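Long-range contacts in MIP07328p (Drosophila melanogaster, PDB 6FKK), which probably acts as a guidance cue that repels growing axons by binding semaphorin receptors, here represented by its extracellular sema and PSI domains: residues Ile201-Tyr206 and Ile276-Ser281; Asn235-Pro240 and Val344-Thr349; Ala295-Ala300 and Lys379-His384; Pro393-Leu398 and Asp492-Trp497. All coordinates share one frame; numbering follows the deposited sequence.

Read from the N terminus, residues 201-206 open interaction 1, which closes at 276-281 after three intervening strands, on strand 265-279. Interaction 2 opens at 235-240, inside that span, and closes only at 344-349, so the two cross. Interaction 3 starts at 295-300 and ends at 379-384, crossing interaction 2 in turn but following interaction 1 in series. Interaction 4 comes last, joining 393-398 to 492-497. The first three lie in the sema domain, whereas interaction 4 ties it to the PSI domain. Interactions 1 and 4 touch, with Val277 CG1 3.5 Å from Pro393 CB; interactions 2 and 4 are far apart, their centres about 49 Å from each other.

Interaction 1 of 4, residues Ile201-Tyr206 and Ile276-Ser281; sequences IERNGY and IVESGS
A small surface contact, apolar at one end and ionic at the other, sets Ile201 and Arg203 against Ile276 and Glu278 at the ends of two beta strands in the sema propeller. The segments bury 190 Å² in all, and the closest pair of CA atoms, those of Ile201 and Ile276, is 7.7 Å apart, so side chains rather than paired backbones make the junction. Ile276 is the hub. Its CG1 meets CG2 of Ile201 at 3.5 Å, while its CD1 lies 3.7 Å from CD of Arg203, whose chain runs across the isoleucine at about a right angle. Arg203 leaves its backbone with CG anti to N (chi1 178°) and bends at chi2, which carries the guanidinium past Ile276 to Glu278. There NH1 faces Glu278 OE2 at 3.6 Å in a salt bridge. The carboxylate oxygen sits at the guanidinium edge and the two planes are nearly coplanar, 12° apart. Ser283 adds a second tie: its OG accepts from Arg203 NH2 and makes a weak hydrogen bond to Glu278 OE1. Behind Arg203, a type I' turn to Tyr206 joins strands 196-203 and 206-214. Val306 of helix 306-312 packs on both Arg203 and Ile276, and strand 282-290 supports Ile276 through Ser283 and Ile285.

Interaction 2 of 4, residues Asn235-Pro240 and Val344-Thr349; sequences NDRGGP and VEDSRT
The Arg237 guanidinium carries Asp346 on one face, with Asp346 CB 3.9 Å above its plane and offset toward the rim, and meets the Arg348 guanidinium at its edge. The Asp346 carboxylate and the Arg237 guanidinium are stacked, their planes 28° apart, so the salt bridge from Arg237 NH1 to Asp346 OD1, 3.5 Å, is one of charge alone with no N-H aimed at the oxygen. Arg348 uses the same carboxylate: Asp346 OD1 stands over the centre of its guanidinium, and its bend at chi3 turns that group back toward Arg237, the two guanidinium planes being 48° apart. Asp346 OD1 also accepts from Arg348 N at 3.2 Å, from above the carboxylate plane, forming an Asx turn. Below this charged layer lies the buried hydroxyl of Ser347. Its OG accepts from Arg237 N at 2.9 Å and lies 2.7 Å from Gly238 O. A second Asx turn, Gly238 N to Asp236 OD1 at 2.9 Å, shapes the facing loop, and Asp236 OD2 is anchored by Thr248 N and Ser249 OG. Pro240 CB rests 3.7 Å from Arg348 O. The two loops leave the Cys233-Cys343 disulfide together, far from the centre of the chain. The chemistry therefore divides into a polar core centred on one serine and an outer network in which the Asp346 carboxylate, probably ionised, offsets much of the two arginine charges, with Glu345 also near Arg237.

Interaction 3 of 4, residues Ala295-Ala300 and Lys379-His384; sequences AIPGSA and KVNLHH
Ser299 and Lys379 form an antiparallel hydrogen-bonded pair: Ser299 N donates to Lys379 O and Lys379 N to Ser299 O, each at 2.6 Å. In both bonds the donor is tilted from the carbonyl plane, by 27° and 26° respectively. The pairing runs on into the non-hydrogen-bonded pair Gly298 and Val380, whose CA atoms are 4.0 Å apart. One residue further, Asn381 N donates to Pro297 O at 2.8 Å, nearly along the C=O axis. Here the chain turns away, since Asn381 has backbone angles in the left-handed region. Outside the backbone bonds, Ile296 covers the end of the pair. Its chi1 of 53° folds the CG1 branch over the backbone, bringing CD1 to Val380 CG1 at 3.7 Å and to Asn381 ND2 at 3.5 Å. On the other face, CB of Ser299 and CB of Lys379 stand 4.2 Å apart. The polar ends of these two go elsewhere: Ser299 OG bonds to Leu386 N, and Lys379 NZ makes a salt bridge with Glu440 besides a weak bond to His384 NE2. Further out, Gly298 and Ala300 are held along the other edge of strand 298-305 by backbone bonds to Thr291 and Phe289, in the region of strand 282-290. Strand 377-380 is thus added antiparallel to 298-305, next to 282-290 and 265-279, after a long, partly helical insertion, an arrangement consistent with a four-stranded propeller blade and the extrusion of sema domains.

Interaction 4 of 4, residues Pro393-Leu398 and Asp492-Trp497; sequences PQVKSL and DPICAW
This contact belongs to the junction between the sema propeller and the disulfide-rich PSI domain, and is centred on Val395 packing against the turn Pro493-Ile494. CG1 of Val395, anti to its own N (chi1 177°), reaches Ile494 CB at 3.7 Å and also lies 3.8 Å from Ile494 CD1. The two side chains cross at about a right angle, so one methyl branch meets the flank of the isoleucine. Pro493 adds its ring, with CG 4.2 Å from the same Val395 CG1. Further along the segment, Ser397 CA points its hydrogen at Pro493 O: the CA-O separation is 3.3 Å and the angle at H is 173°. The turn is held within the PSI domain by its own bonds. Asp492 to Cys495 is a type I turn, and Asp492 OD1 accepts from Ile494 N at 3.0 Å in an Asx turn, while OD2 is hydrogen-bonded to His476 ND1. Gln521 bridges the domains, its NE2 bonding to Pro493 O and its OE1 to Leu398 N. Around the contact, Val405 of strand 402-410 lies against Val395 and Pro493, Asn506 of strand 503-506 touches Ile494, and the Cys478-Cys495 disulfide fixes the start of strand 495-498.

Interaction 1 of 4, residues Ile201-Tyr206 and Ile276-Ser281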
loop_
_atom_site.group_PDB
_atom_site.type_symbol
_atom_site.label_atom_id
_atom_site.label_comp_id
_atom_site.label_asym_id
_atom_site.label_seq_id
_atom_site.Cartn_x
_atom_site.Cartn_y
_atom_site.Cartn_z
ATOM N N ILE A 201 -0.215 4.630 -7.207
ATOM C CA ILE A 201 0.307 3.713 -8.214
ATOM C C ILE A 201 0.088 4.318 -9.594
ATOM O O ILE A 201 -1.006 4.808 -9.895
ATOM C CB ILE A 201 -0.359 2.326 -8.137
ATOM C CG1 ILE A 201 -0.377 1.797 -6.700
ATOM C CG2 ILE A 201 0.372 1.358 -9.043
ATOM C CD1 ILE A 201 0.976 1.361 -6.188
ATOM N N GLU A 202 1.122 4.270 -10.430
ATOM C CA GLU A 202 1.017 4.660 -11.828
ATOM C C GLU A 202 0.573 3.463 -12.661
ATOM O O GLU A 202 1.050 2.342 -12.455
ATOM C CB GLU A 202 2.362 5.187 -12.337
ATOM C CG GLU A 202 2.394 5.522 -13.822
ATOM C CD GLU A 202 3.808 5.650 -14.361
ATOM O OE1 GLU A 202 4.764 5.416 -13.591
ATOM O OE2 GLU A 202 3.964 5.982 -15.556
ATOM N N ARG A 203 -0.340 3.701 -13.602
ATOM C CA ARG A 203 -0.870 2.608 -14.416
ATOM C C ARG A 203 -1.546 3.165 -15.660
ATOM O O ARG A 203 -2.493 3.952 -15.547
ATOM C CB ARG A 203 -1.854 1.764 -13.610
ATOM C CG ARG A 203 -2.491 0.624 -14.389
ATOM C CD ARG A 203 -1.532 -0.539 -14.568
ATOM N NE ARG A 203 -2.201 -1.703 -15.142
ATOM C CZ ARG A 203 -1.683 -2.925 -15.164
ATOM N NH1 ARG A 203 -0.486 -3.149 -14.639
ATOM N NH2 ARG A 203 -2.363 -3.926 -15.707
ATOM N N ASN A 204 -1.056 2.757 -16.834
ATOM C CA ASN A 204 -1.753 2.928 -18.112
ATOM C C ASN A 204 -2.139 4.384 -18.371
ATOM O O ASN A 204 -3.271 4.696 -18.744
ATOM C CB ASN A 204 -2.985 2.021 -18.182
ATOM C CG ASN A 204 -2.624 0.551 -18.267
ATOM O OD1 ASN A 204 -1.548 0.191 -18.741
ATOM N ND2 ASN A 204 -3.530 -0.308 -17.812
ATOM N N GLY A 205 -1.179 5.282 -18.182
ATOM C CA GLY A 205 -1.433 6.685 -18.411
ATOM C C GLY A 205 -2.188 7.389 -17.306
ATOM O O GLY A 205 -2.412 8.602 -17.407
ATOM N N TYR A 206 -2.591 6.672 -16.262
ATOM C CA TYR A 206 -3.225 7.259 -15.091
ATOM C C TYR A 206 -2.270 7.214 -13.905
ATOM O O TYR A 206 -1.252 6.514 -13.914
ATOM C CB TYR A 206 -4.523 6.524 -14.730
ATOM C CG TYR A 206 -5.554 6.463 -15.832
ATOM C CD1 TYR A 206 -6.398 7.537 -16.079
ATOM C CD2 TYR A 206 -5.697 5.322 -16.612
ATOM C CE1 TYR A 206 -7.347 7.484 -17.082
ATOM C CE2 TYR A 206 -6.645 5.259 -17.621
ATOM C CZ TYR A 206 -7.465 6.343 -17.851
ATOM O OH TYR A 206 -8.410 6.292 -18.850
ATOM N N ILE A 276 1.455 -3.109 -7.613
ATOM C CA ILE A 276 0.682 -3.935 -8.530
ATOM C C ILE A 276 1.366 -5.283 -8.686
ATOM O O ILE A 276 2.551 -5.366 -9.032
ATOM C CB ILE A 276 0.507 -3.235 -9.885
ATOM C CG1 ILE A 276 -0.406 -2.019 -9.740
ATOM C CG2 ILE A 276 -0.074 -4.202 -10.906
ATOM C CD1 ILE A 276 -0.780 -1.385 -11.060
ATOM N N VAL A 277 0.621 -6.349 -8.415
ATOM C CA VAL A 277 1.121 -7.716 -8.488
ATOM C C VAL A 277 0.638 -8.345 -9.786
ATOM O O VAL A 277 -0.526 -8.179 -10.176
ATOM C CB VAL A 277 0.660 -8.533 -7.265
ATOM C CG1 VAL A 277 0.949 -10.008 -7.460
ATOM C CG2 VAL A 277 1.338 -8.020 -6.007
ATOM N N GLU A 278 1.530 -9.061 -10.465
ATOM C CA GLU A 278 1.203 -9.741 -11.714
ATOM C C GLU A 278 0.988 -11.221 -11.409
ATOM O O GLU A 278 1.948 -11.983 -11.272
ATOM C CB GLU A 278 2.303 -9.532 -12.750
ATOM C CG GLU A 278 2.496 -8.082 -13.167
ATOM C CD GLU A 278 1.303 -7.518 -13.920
ATOM O OE1 GLU A 278 0.512 -8.308 -14.481
ATOM O OE2 GLU A 278 1.156 -6.277 -13.953
ATOM N N SER A 279 -0.274 -11.621 -11.295
ATOM C CA SER A 279 -0.650 -13.010 -11.039
ATOM C C SER A 279 -1.289 -13.540 -12.319
ATOM O O SER A 279 -2.489 -13.375 -12.548
ATOM C CB SER A 279 -1.599 -13.126 -9.840
ATOM O OG SER A 279 -1.031 -12.567 -8.666
ATOM N N GLY A 280 -0.474 -14.176 -13.156
ATOM C CA GLY A 280 -0.973 -14.652 -14.433
ATOM C C GLY A 280 -1.341 -13.493 -15.338
ATOM O O GLY A 280 -0.607 -12.506 -15.460
ATOM N N SER A 281 -2.501 -13.607 -15.979
ATOM C CA SER A 281 -2.984 -12.565 -16.873
ATOM C C SER A 281 -3.653 -11.415 -16.134
ATOM O O SER A 281 -4.152 -10.490 -16.783
ATOM C CB SER A 281 -3.963 -13.159 -17.888
ATOM O OG SER A 281 -5.111 -13.676 -17.237
#

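Interaction 2 of 4, residues Asn235-Pro240 and Val344-Thr349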
loop_
_atom_site.group_PDB
_atom_site.type_symbol
_atom_site.label_atom_id
_atom_site.label_comp_id
_atom_site.label_asym_id
_atom_site.label_seq_id
_atom_site.Cartn_x
_atom_site.Cartn_y
_atom_site.Cartn_z
ATOM N N ASN A 235 -1.623 13.392 -18.734
ATOM C CA ASN A 235 -1.575 14.414 -19.771
ATOM C C ASN A 235 -2.537 15.569 -19.512
ATOM O O ASN A 235 -2.823 16.343 -20.435
ATOM C CB ASN A 235 -1.867 13.789 -21.138
ATOM C CG ASN A 235 -3.316 13.370 -21.292
ATOM O OD1 ASN A 235 -3.994 13.053 -20.312
ATOM N ND2 ASN A 235 -3.802 13.364 -22.529
ATOM N N ASP A 236 -3.043 15.696 -18.288
ATOM C CA ASP A 236 -3.955 16.782 -17.958
ATOM C C ASP A 236 -3.210 18.111 -17.986
ATOM O O ASP A 236 -2.167 18.264 -17.343
ATOM C CB ASP A 236 -4.580 16.542 -16.582
ATOM C CG ASP A 236 -5.880 17.309 -16.379
ATOM O OD1 ASP A 236 -6.055 18.374 -17.008
ATOM O OD2 ASP A 236 -6.727 16.841 -15.587
ATOM N N ARG A 237 -3.735 19.069 -18.751
ATOM C CA ARG A 237 -3.174 20.412 -18.822
ATOM C C ARG A 237 -4.077 21.449 -18.163
ATOM O O ARG A 237 -3.917 22.650 -18.407
ATOM C CB ARG A 237 -2.909 20.813 -20.274
ATOM C CG ARG A 237 -1.977 19.901 -21.045
ATOM C CD ARG A 237 -1.665 20.519 -22.400
ATOM N NE ARG A 237 -1.337 19.523 -23.414
ATOM C CZ ARG A 237 -1.237 19.793 -24.712
ATOM N NH1 ARG A 237 -1.441 21.028 -25.148
ATOM N NH2 ARG A 237 -0.938 18.830 -25.574
ATOM N N GLY A 238 -5.027 21.014 -17.340
ATOM C CA GLY A 238 -5.996 21.921 -16.765
ATOM C C GLY A 238 -7.089 22.288 -17.750
ATOM O O GLY A 238 -7.096 21.885 -18.915
ATOM N N GLY A 239 -8.040 23.078 -17.259
ATOM C CA GLY A 239 -9.156 23.513 -18.062
ATOM C C GLY A 239 -9.014 24.945 -18.531
ATOM O O GLY A 239 -7.973 25.586 -18.350
ATOM N N PRO A 240 -10.066 25.478 -19.142
ATOM C CA PRO A 240 -10.007 26.846 -19.659
ATOM C C PRO A 240 -10.202 27.880 -18.563
ATOM O O PRO A 240 -10.907 27.657 -17.577
ATOM C CB PRO A 240 -11.167 26.888 -20.659
ATOM C CG PRO A 240 -12.165 25.950 -20.068
ATOM C CD PRO A 240 -11.360 24.835 -19.436
ATOM N N VAL A 344 -8.217 13.462 -22.637
ATOM C CA VAL A 344 -8.172 14.218 -23.882
ATOM C C VAL A 344 -6.756 14.739 -24.102
ATOM O O VAL A 344 -6.003 14.963 -23.147
ATOM C CB VAL A 344 -9.213 15.357 -23.832
ATOM C CG1 VAL A 344 -9.114 16.100 -22.510
ATOM C CG2 VAL A 344 -9.053 16.316 -25.000
ATOM N N GLU A 345 -6.379 14.914 -25.374
ATOM C CA GLU A 345 -5.040 15.395 -25.702
ATOM C C GLU A 345 -4.763 16.749 -25.054
ATOM O O GLU A 345 -3.790 16.909 -24.308
ATOM C CB GLU A 345 -4.867 15.475 -27.220
ATOM C CG GLU A 345 -3.497 15.975 -27.655
ATOM C CD GLU A 345 -3.357 16.067 -29.165
ATOM O OE1 GLU A 345 -4.202 15.487 -29.878
ATOM O OE2 GLU A 345 -2.404 16.722 -29.637
ATOM N N ASP A 346 -5.610 17.738 -25.326
ATOM C CA ASP A 346 -5.474 19.074 -24.746
ATOM C C ASP A 346 -6.743 19.375 -23.954
ATOM O O ASP A 346 -7.767 19.762 -24.529
ATOM C CB ASP A 346 -5.223 20.127 -25.824
ATOM C CG ASP A 346 -4.842 21.480 -25.246
ATOM O OD1 ASP A 346 -4.747 21.596 -24.004
ATOM O OD2 ASP A 346 -4.631 22.429 -26.033
ATOM N N SER A 347 -6.670 19.203 -22.632
ATOM C CA SER A 347 -7.824 19.428 -21.769
ATOM C C SER A 347 -8.209 20.897 -21.664
ATOM O O SER A 347 -9.313 21.193 -21.195
ATOM C CB SER A 347 -7.552 18.866 -20.374
ATOM O OG SER A 347 -6.384 19.439 -19.813
ATOM N N ARG A 348 -7.335 21.816 -22.083
ATOM C CA ARG A 348 -7.687 23.232 -22.080
ATOM C C ARG A 348 -8.791 23.550 -23.079
ATOM O O ARG A 348 -9.439 24.594 -22.956
ATOM C CB ARG A 348 -6.452 24.086 -22.380
ATOM C CG ARG A 348 -5.291 23.857 -21.427
ATOM C CD ARG A 348 -4.178 24.874 -21.645
ATOM N NE ARG A 348 -2.927 24.243 -22.056
ATOM C CZ ARG A 348 -2.472 24.227 -23.304
ATOM N NH1 ARG A 348 -3.165 24.816 -24.270
ATOM N NH2 ARG A 348 -1.323 23.627 -23.586
ATOM N N THR A 349 -9.016 22.675 -24.061
ATOM C CA THR A 349 -10.095 22.851 -25.023
ATOM C C THR A 349 -11.451 22.426 -24.478
ATOM O O THR A 349 -12.470 22.708 -25.118
ATOM C CB THR A 349 -9.796 22.067 -26.303
ATOM O OG1 THR A 349 -9.590 20.686 -25.981
ATOM C CG2 THR A 349 -8.556 22.616 -26.989
#

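Interaction 3 of 4, residues Ala295-Ala300 and Lys379-His384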
loop_
_atom_site.group_PDB
_atom_site.type_symbol
_atom_site.label_atom_id
_atom_site.label_comp_id
_atom_site.label_asym_id
_atom_site.label_seq_id
_atom_site.Cartn_x
_atom_site.Cartn_y
_atom_site.Cartn_z
ATOM N N ALA A 295 -18.302 -0.871 14.924
ATOM C CA ALA A 295 -18.220 -2.282 14.612
ATOM C C ALA A 295 -17.088 -2.907 15.413
ATOM O O ALA A 295 -16.076 -2.264 15.706
ATOM C CB ALA A 295 -17.999 -2.480 13.110
ATOM N N ILE A 296 -17.290 -4.157 15.810
ATOM C CA ILE A 296 -16.314 -4.888 16.611
ATOM C C ILE A 296 -14.958 -4.814 15.917
ATOM O O ILE A 296 -14.901 -4.810 14.678
ATOM C CB ILE A 296 -16.758 -6.344 16.837
ATOM C CG1 ILE A 296 -17.084 -7.025 15.505
ATOM C CG2 ILE A 296 -17.953 -6.400 17.779
ATOM C CD1 ILE A 296 -17.767 -8.371 15.660
ATOM N N PRO A 297 -13.855 -4.727 16.662
ATOM C CA PRO A 297 -12.539 -4.588 16.021
ATOM C C PRO A 297 -12.271 -5.727 15.051
ATOM O O PRO A 297 -12.356 -6.906 15.406
ATOM C CB PRO A 297 -11.563 -4.605 17.205
ATOM C CG PRO A 297 -12.332 -5.197 18.344
ATOM C CD PRO A 297 -13.753 -4.782 18.129
ATOM N N GLY A 298 -11.959 -5.364 13.817
ATOM C CA GLY A 298 -11.764 -6.347 12.767
ATOM C C GLY A 298 -10.778 -5.857 11.734
ATOM O O GLY A 298 -10.671 -4.656 11.470
ATOM N N SER A 299 -10.049 -6.803 11.148
ATOM C CA SER A 299 -9.106 -6.527 10.076
ATOM C C SER A 299 -9.354 -7.498 8.934
ATOM O O SER A 299 -9.858 -8.605 9.140
ATOM C CB SER A 299 -7.657 -6.651 10.553
ATOM O OG SER A 299 -7.434 -5.834 11.684
ATOM N N ALA A 300 -8.991 -7.078 7.726
ATOM C CA ALA A 300 -9.209 -7.916 6.559
ATOM C C ALA A 300 -8.197 -7.576 5.477
ATOM O O ALA A 300 -7.676 -6.459 5.415
ATOM C CB ALA A 300 -10.630 -7.760 6.008
ATOM N N LYS A 379 -9.786 -10.980 10.302
ATOM C CA LYS A 379 -9.344 -11.069 11.694
ATOM C C LYS A 379 -10.295 -10.219 12.528
ATOM O O LYS A 379 -10.174 -8.991 12.547
ATOM C CB LYS A 379 -7.899 -10.607 11.852
ATOM C CG LYS A 379 -6.859 -11.674 11.556
ATOM C CD LYS A 379 -5.454 -11.158 11.836
ATOM C CE LYS A 379 -4.480 -12.303 12.063
ATOM N NZ LYS A 379 -4.860 -13.112 13.258
ATOM N N VAL A 380 -11.232 -10.867 13.216
ATOM C CA VAL A 380 -12.297 -10.182 13.937
ATOM C C VAL A 380 -12.241 -10.573 15.408
ATOM O O VAL A 380 -11.949 -11.727 15.743
ATOM C CB VAL A 380 -13.680 -10.506 13.332
ATOM C CG1 VAL A 380 -14.761 -9.661 13.980
ATOM C CG2 VAL A 380 -13.660 -10.280 11.831
ATOM N N ASN A 381 -12.520 -9.601 16.282
ATOM C CA ASN A 381 -12.554 -9.812 17.731
ATOM C C ASN A 381 -11.209 -10.309 18.256
ATOM O O ASN A 381 -11.142 -11.195 19.109
ATOM C CB ASN A 381 -13.682 -10.768 18.128
ATOM C CG ASN A 381 -15.020 -10.065 18.265
ATOM O OD1 ASN A 381 -15.107 -8.978 18.840
ATOM N ND2 ASN A 381 -16.072 -10.680 17.734
ATOM N N LEU A 382 -10.128 -9.727 17.744
ATOM C CA LEU A 382 -8.779 -10.057 18.173
ATOM C C LEU A 382 -8.109 -8.822 18.758
ATOM O O LEU A 382 -8.501 -7.685 18.482
ATOM C CB LEU A 382 -7.947 -10.612 17.012
ATOM C CG LEU A 382 -8.522 -11.869 16.358
ATOM C CD1 LEU A 382 -7.659 -12.310 15.186
ATOM C CD2 LEU A 382 -8.664 -12.987 17.380
ATOM N N HIS A 383 -7.085 -9.057 19.577
ATOM C CA HIS A 383 -6.383 -7.983 20.266
ATOM C C HIS A 383 -5.327 -7.304 19.400
ATOM O O HIS A 383 -4.411 -6.673 19.942
ATOM C CB HIS A 383 -5.746 -8.512 21.554
ATOM C CG HIS A 383 -6.741 -8.988 22.568
ATOM N ND1 HIS A 383 -7.802 -8.217 22.990
ATOM C CD2 HIS A 383 -6.831 -10.156 23.249
ATOM C CE1 HIS A 383 -8.505 -8.888 23.883
ATOM N NE2 HIS A 383 -7.937 -10.068 24.059
ATOM N N HIS A 384 -5.424 -7.415 18.077
ATOM C CA HIS A 384 -4.490 -6.741 17.190
ATOM C C HIS A 384 -5.154 -6.505 15.843
ATOM O O HIS A 384 -6.089 -7.209 15.454
ATOM C CB HIS A 384 -3.189 -7.539 17.019
ATOM C CG HIS A 384 -3.387 -8.910 16.450
ATOM N ND1 HIS A 384 -3.290 -10.053 17.213
ATOM C CD2 HIS A 384 -3.666 -9.322 15.191
ATOM C CE1 HIS A 384 -3.504 -11.110 16.450
ATOM N NE2 HIS A 384 -3.736 -10.693 15.218
#

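Interaction 4 of 4, residues Pro393-Leu398 and Asp492-Trp497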
loop_
_atom_site.group_PDB
_atom_site.type_symbol
_atom_site.label_atom_id
_atom_site.label_comp_id
_atom_site.label_asym_id
_atom_site.label_seq_id
_atom_site.Cartn_x
_atom_site.Cartn_y
_atom_site.Cartn_z
ATOM N N PRO A 393 4.652 -13.108 -5.399
ATOM C CA PRO A 393 3.677 -13.600 -6.374
ATOM C C PRO A 393 4.138 -14.842 -7.117
ATOM O O PRO A 393 5.325 -15.037 -7.393
ATOM C CB PRO A 393 3.530 -12.418 -7.337
ATOM C CG PRO A 393 4.859 -11.752 -7.294
ATOM C CD PRO A 393 5.366 -11.913 -5.880
ATOM N N GLN A 394 3.157 -15.690 -7.431
ATOM C CA GLN A 394 3.323 -16.812 -8.356
ATOM C C GLN A 394 4.419 -17.774 -7.897
ATOM O O GLN A 394 5.330 -18.122 -8.651
ATOM C CB GLN A 394 3.586 -16.310 -9.776
ATOM C CG GLN A 394 2.425 -15.521 -10.372
ATOM C CD GLN A 394 1.140 -16.331 -10.445
ATOM O OE1 GLN A 394 0.956 -17.149 -11.349
ATOM N NE2 GLN A 394 0.243 -16.107 -9.491
ATOM N N VAL A 395 4.319 -18.211 -6.647
ATOM C CA VAL A 395 5.197 -19.259 -6.138
ATOM C C VAL A 395 4.695 -20.597 -6.666
ATOM O O VAL A 395 3.537 -20.968 -6.447
ATOM C CB VAL A 395 5.243 -19.246 -4.606
ATOM C CG1 VAL A 395 6.107 -20.385 -4.093
ATOM C CG2 VAL A 395 5.768 -17.909 -4.110
ATOM N N LYS A 396 5.561 -21.323 -7.368
ATOM C CA LYS A 396 5.179 -22.595 -7.969
ATOM C C LYS A 396 5.224 -23.697 -6.916
ATOM O O LYS A 396 6.273 -23.946 -6.314
ATOM C CB LYS A 396 6.099 -22.931 -9.141
ATOM C CG LYS A 396 5.622 -24.104 -9.986
ATOM C CD LYS A 396 6.623 -24.443 -11.079
ATOM C CE LYS A 396 6.154 -25.620 -11.918
ATOM N NZ LYS A 396 4.900 -25.309 -12.662
ATOM N N SER A 397 4.089 -24.355 -6.698
ATOM C CA SER A 397 4.005 -25.435 -5.729
ATOM C C SER A 397 4.596 -26.720 -6.313
ATOM O O SER A 397 4.844 -26.830 -7.517
ATOM C CB SER A 397 2.553 -25.646 -5.293
ATOM O OG SER A 397 1.716 -25.957 -6.394
ATOM N N LEU A 398 4.844 -27.697 -5.431
ATOM C CA LEU A 398 5.363 -28.989 -5.878
ATOM C C LEU A 398 4.455 -29.602 -6.929
ATOM O O LEU A 398 4.927 -30.233 -7.884
ATOM C CB LEU A 398 5.492 -29.950 -4.696
ATOM C CG LEU A 398 5.897 -31.370 -5.084
ATOM C CD1 LEU A 398 7.344 -31.364 -5.515
ATOM C CD2 LEU A 398 5.676 -32.327 -3.933
ATOM N N ASP A 492 3.548 -24.285 3.272
ATOM C CA ASP A 492 4.134 -23.281 2.393
ATOM C C ASP A 492 4.313 -23.887 1.007
ATOM O O ASP A 492 4.948 -24.940 0.879
ATOM C CB ASP A 492 5.482 -22.801 2.945
ATOM C CG ASP A 492 5.986 -21.525 2.273
ATOM O OD1 ASP A 492 5.926 -21.425 1.030
ATOM O OD2 ASP A 492 6.452 -20.619 2.999
ATOM N N PRO A 493 3.764 -23.272 -0.046
ATOM C CA PRO A 493 3.890 -23.861 -1.390
ATOM C C PRO A 493 5.323 -23.984 -1.874
ATOM O O PRO A 493 5.565 -24.690 -2.861
ATOM C CB PRO A 493 3.089 -22.893 -2.274
ATOM C CG PRO A 493 3.075 -21.608 -1.511
ATOM C CD PRO A 493 3.026 -21.999 -0.064
ATOM N N ILE A 494 6.278 -23.339 -1.207
ATOM C CA ILE A 494 7.665 -23.363 -1.651
ATOM C C ILE A 494 8.507 -24.407 -0.920
ATOM O O ILE A 494 9.595 -24.754 -1.407
ATOM C CB ILE A 494 8.294 -21.962 -1.508
ATOM C CG1 ILE A 494 9.306 -21.707 -2.623
ATOM C CG2 ILE A 494 8.946 -21.797 -0.146
ATOM C CD1 ILE A 494 9.705 -20.256 -2.735
ATOM N N CYS A 495 8.045 -24.919 0.219
ATOM C CA CYS A 495 8.764 -25.947 0.962
ATOM C C CYS A 495 8.183 -27.316 0.632
ATOM O O CYS A 495 6.964 -27.507 0.679
ATOM C CB CYS A 495 8.694 -25.708 2.474
ATOM S SG CYS A 495 9.182 -24.063 3.078
ATOM N N ALA A 496 9.059 -28.261 0.298
ATOM C CA ALA A 496 8.675 -29.645 0.073
ATOM C C ALA A 496 9.672 -30.546 0.787
ATOM O O ALA A 496 10.819 -30.162 1.026
ATOM C CB ALA A 496 8.613 -29.984 -1.422
ATOM N N TRP A 497 9.225 -31.751 1.130
ATOM C CA TRP A 497 10.026 -32.688 1.910
ATOM C C TRP A 497 10.617 -33.755 0.998
ATOM O O TRP A 497 9.878 -34.491 0.336
ATOM C CB TRP A 497 9.191 -33.340 3.009
ATOM C CG TRP A 497 9.968 -34.329 3.814
ATOM C CD1 TRP A 497 9.922 -35.688 3.715
ATOM C CD2 TRP A 497 10.925 -34.032 4.836
ATOM N NE1 TRP A 497 10.786 -36.258 4.618
ATOM C CE2 TRP A 497 11.416 -35.262 5.317
ATOM C CE3 TRP A 497 11.413 -32.846 5.393
ATOM C CZ2 TRP A 497 12.366 -35.340 6.332
ATOM C CZ3 TRP A 497 12.357 -32.925 6.397
ATOM C CH2 TRP A 497 12.825 -34.163 6.856
#